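Local coordinates for periplasmic branched-chain amino acid-binding protein (Burkholderia mallei, PDB 3I09), which probably captures branched-chain amino acids or related small carboxylates in the periplasm for an ABC transporter, and holds acetoacetic acid in this crystal, at residues 262-267 with 315-320. Numbering follows the deposited sequence.
Sequences RQWAQR and DDFYAK. With EDO (1,2-ethanediol), chain M.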
loop_
_atom_site.group_PDB
_atom_site.type_symbol
_atom_site.label_atom_id
_atom_site.label_comp_id
_atom_site.label_asym_id
_atom_site.label_seq_id
_atom_site.Cartn_x
_atom_site.Cartn_y
_atom_site.Cartn_z
ATOM N N ARG A 262 -19.261 0.382 -1.574
ATOM C CA ARG A 262 -20.094 0.016 -0.436
ATOM C C ARG A 262 -20.598 -1.415 -0.579
ATOM O O ARG A 262 -20.656 -2.179 0.382
ATOM C CB ARG A 262 -21.305 0.956 -0.317
ATOM C CG ARG A 262 -20.985 2.376 0.155
ATOM C CD ARG A 262 -22.254 3.336 0.023
ATOM N NE ARG A 262 -21.765 4.719 -0.092
ATOM C CZ ARG A 262 -22.029 5.570 -1.077
ATOM N NH1 ARG A 262 -22.893 5.269 -2.057
ATOM N NH2 ARG A 262 -21.463 6.769 -1.045
ATOM N N GLN A 263 -21.032 -1.771 -1.777
ATOM C CA GLN A 263 -21.604 -3.099 -1.987
ATOM C C GLN A 263 -20.547 -4.192 -1.773
ATOM O O GLN A 263 -20.827 -5.216 -1.152
ATOM C CB GLN A 263 -22.292 -3.182 -3.361
ATOM C CG GLN A 263 -23.617 -2.385 -3.309
ATOM C CD GLN A 263 -24.533 -2.454 -4.541
ATOM O OE1 GLN A 263 -24.099 -2.364 -5.694
ATOM N NE2 GLN A 263 -25.829 -2.567 -4.276
ATOM N N TRP A 264 -19.328 -3.960 -2.256
ATOM C CA TRP A 264 -18.264 -4.918 -1.978
ATOM C C TRP A 264 -17.904 -4.962 -0.490
ATOM O O TRP A 264 -17.728 -6.043 0.088
ATOM C CB TRP A 264 -17.026 -4.626 -2.828
ATOM C CG TRP A 264 -16.026 -5.690 -2.634
ATOM C CD1 TRP A 264 -16.027 -6.899 -3.249
ATOM C CD2 TRP A 264 -14.897 -5.698 -1.723
ATOM N NE1 TRP A 264 -14.980 -7.649 -2.810
ATOM C CE2 TRP A 264 -14.279 -6.952 -1.861
ATOM C CE3 TRP A 264 -14.379 -4.788 -0.800
ATOM C CZ2 TRP A 264 -13.136 -7.311 -1.152
ATOM C CZ3 TRP A 264 -13.207 -5.128 -0.110
ATOM C CH2 TRP A 264 -12.628 -6.400 -0.258
ATOM N N ALA A 265 -17.871 -3.798 0.154
ATOM C CA ALA A 265 -17.550 -3.715 1.566
ATOM C C ALA A 265 -18.560 -4.453 2.420
ATOM O O ALA A 265 -18.186 -5.073 3.423
ATOM C CB ALA A 265 -17.423 -2.250 2.035
ATOM N N GLN A 266 -19.816 -4.448 1.989
ATOM C CA GLN A 266 -20.847 -5.230 2.683
ATOM C C GLN A 266 -20.557 -6.722 2.669
ATOM O O GLN A 266 -20.769 -7.407 3.687
ATOM C CB GLN A 266 -22.220 -4.978 2.045
ATOM C CG GLN A 266 -22.839 -3.642 2.414
ATOM C CD GLN A 266 -24.211 -3.484 1.799
ATOM O OE1 GLN A 266 -24.398 -3.725 0.612
ATOM N NE2 GLN A 266 -25.190 -3.085 2.612
ATOM N N ARG A 267 -20.120 -7.244 1.509
ATOM C CA ARG A 267 -19.736 -8.666 1.373
ATOM C C ARG A 267 -18.532 -8.999 2.239
ATOM O O ARG A 267 -18.481 -10.051 2.909
ATOM C CB ARG A 267 -19.454 -9.011 -0.071
ATOM C CG ARG A 267 -20.661 -8.753 -0.979
ATOM C CD ARG A 267 -20.421 -9.191 -2.398
ATOM N NE ARG A 267 -20.187 -10.632 -2.444
ATOM C CZ ARG A 267 -19.245 -11.216 -3.186
ATOM N NH1 ARG A 267 -18.459 -10.503 -3.960
ATOM N NH2 ARG A 267 -19.089 -12.528 -3.130
ATOM N N ASP A 315 -11.357 -2.232 -14.659
ATOM C CA ASP A 315 -12.513 -1.423 -14.315
ATOM C C ASP A 315 -13.419 -2.235 -13.408
ATOM O O ASP A 315 -14.247 -3.014 -13.880
ATOM C CB ASP A 315 -13.307 -0.980 -15.575
ATOM C CG ASP A 315 -14.424 0.020 -15.269
ATOM O OD1 ASP A 315 -14.632 0.440 -14.106
ATOM O OD2 ASP A 315 -15.103 0.446 -16.243
ATOM N N ASP A 316 -13.213 -2.090 -12.114
ATOM C CA ASP A 316 -14.006 -2.809 -11.141
ATOM C C ASP A 316 -14.334 -1.882 -9.952
ATOM O O ASP A 316 -14.101 -0.666 -10.021
ATOM C CB ASP A 316 -13.313 -4.126 -10.775
ATOM C CG ASP A 316 -11.961 -3.933 -10.071
ATOM O OD1 ASP A 316 -11.686 -2.835 -9.555
ATOM O OD2 ASP A 316 -11.193 -4.918 -9.982
ATOM N N PHE A 317 -14.912 -2.458 -8.882
ATOM C CA PHE A 317 -15.304 -1.693 -7.710
ATOM C C PHE A 317 -14.100 -0.992 -7.026
ATOM O O PHE A 317 -14.294 -0.034 -6.266
ATOM C CB PHE A 317 -15.974 -2.622 -6.677
ATOM C CG PHE A 317 -14.983 -3.418 -5.912
ATOM C CD1 PHE A 317 -14.463 -4.590 -6.422
ATOM C CD2 PHE A 317 -14.492 -2.944 -4.717
ATOM C CE1 PHE A 317 -13.470 -5.267 -5.743
ATOM C CE2 PHE A 317 -13.511 -3.653 -4.027
ATOM C CZ PHE A 317 -13.014 -4.812 -4.557
ATOM N N TYR A 318 -12.896 -1.505 -7.272
ATOM C CA TYR A 318 -11.661 -0.966 -6.687
ATOM C C TYR A 318 -11.130 0.238 -7.484
ATOM O O TYR A 318 -10.891 1.290 -6.912
ATOM C CB TYR A 318 -10.591 -2.070 -6.544
ATOM C CG TYR A 318 -9.281 -1.491 -6.082
ATOM C CD1 TYR A 318 -9.140 -1.012 -4.761
ATOM C CD2 TYR A 318 -8.199 -1.379 -6.947
ATOM C CE1 TYR A 318 -7.947 -0.409 -4.334
ATOM C CE2 TYR A 318 -6.983 -0.749 -6.531
ATOM C CZ TYR A 318 -6.887 -0.257 -5.224
ATOM O OH TYR A 318 -5.695 0.358 -4.853
ATOM N N ALA A 319 -10.997 0.094 -8.801
ATOM C CA ALA A 319 -10.360 1.109 -9.618
ATOM C C ALA A 319 -10.698 0.975 -11.070
ATOM O O ALA A 319 -11.050 -0.100 -11.546
ATOM C CB ALA A 319 -8.814 1.074 -9.454
ATOM N N LYS A 320 -10.559 2.095 -11.765
ATOM C CA LYS A 320 -10.416 2.102 -13.214
ATOM C C LYS A 320 -8.959 2.430 -13.495
ATOM O O LYS A 320 -8.424 3.386 -12.947
ATOM C CB LYS A 320 -11.309 3.128 -13.873
ATOM C CG LYS A 320 -12.793 2.943 -13.557
HETATM C C1 EDO M . -17.293 0.381 -10.582
HETATM O O1 EDO M . -16.966 1.005 -9.342
HETATM C C2 EDO M . -17.636 -1.091 -10.401
HETATM O O2 EDO M . -18.994 -1.316 -10.773
#
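W264 and F317 make this contact by themselves, an example of two aromatic side chains joining a helix to a loop. Their rings form an offset stack: the five-membered ring of W264 and the phenyl ring lie 3.9 Å apart between centroids, with planes 17° from parallel. The closest atoms are W264 CD2 and F317 CE2, at 3.4 Å, while F317 CZ sits over the centre of the indole face. A CH-pi contact adds to the stack, W264 CB lying over the phenyl face 3.9 Å from the F317 ring centroid. With CG anti to the backbone N (chi1 -174°) and the ring turned by chi2 of 81°, the indole lays one face against F317.

Hydrogen bonds shape the turn that carries F317. D316 OD1 accepts from Y318 N at 2.9 Å, from above the carboxylate plane, in an Asx turn; a second bond from A319 N at 3.1 Å, more nearly along the C-O axis, completes an Asx motif. The hairpin is closed by D316 N bonding to A319 O.

Y284 of helix 278-297 meets both rings, edge-to-face in the case of W264, and D316 OD2 bonds to S285. The stack thus joins helix 259-272 to the hairpin between strands 314-315 and 320-323, with helix 278-297 touching both.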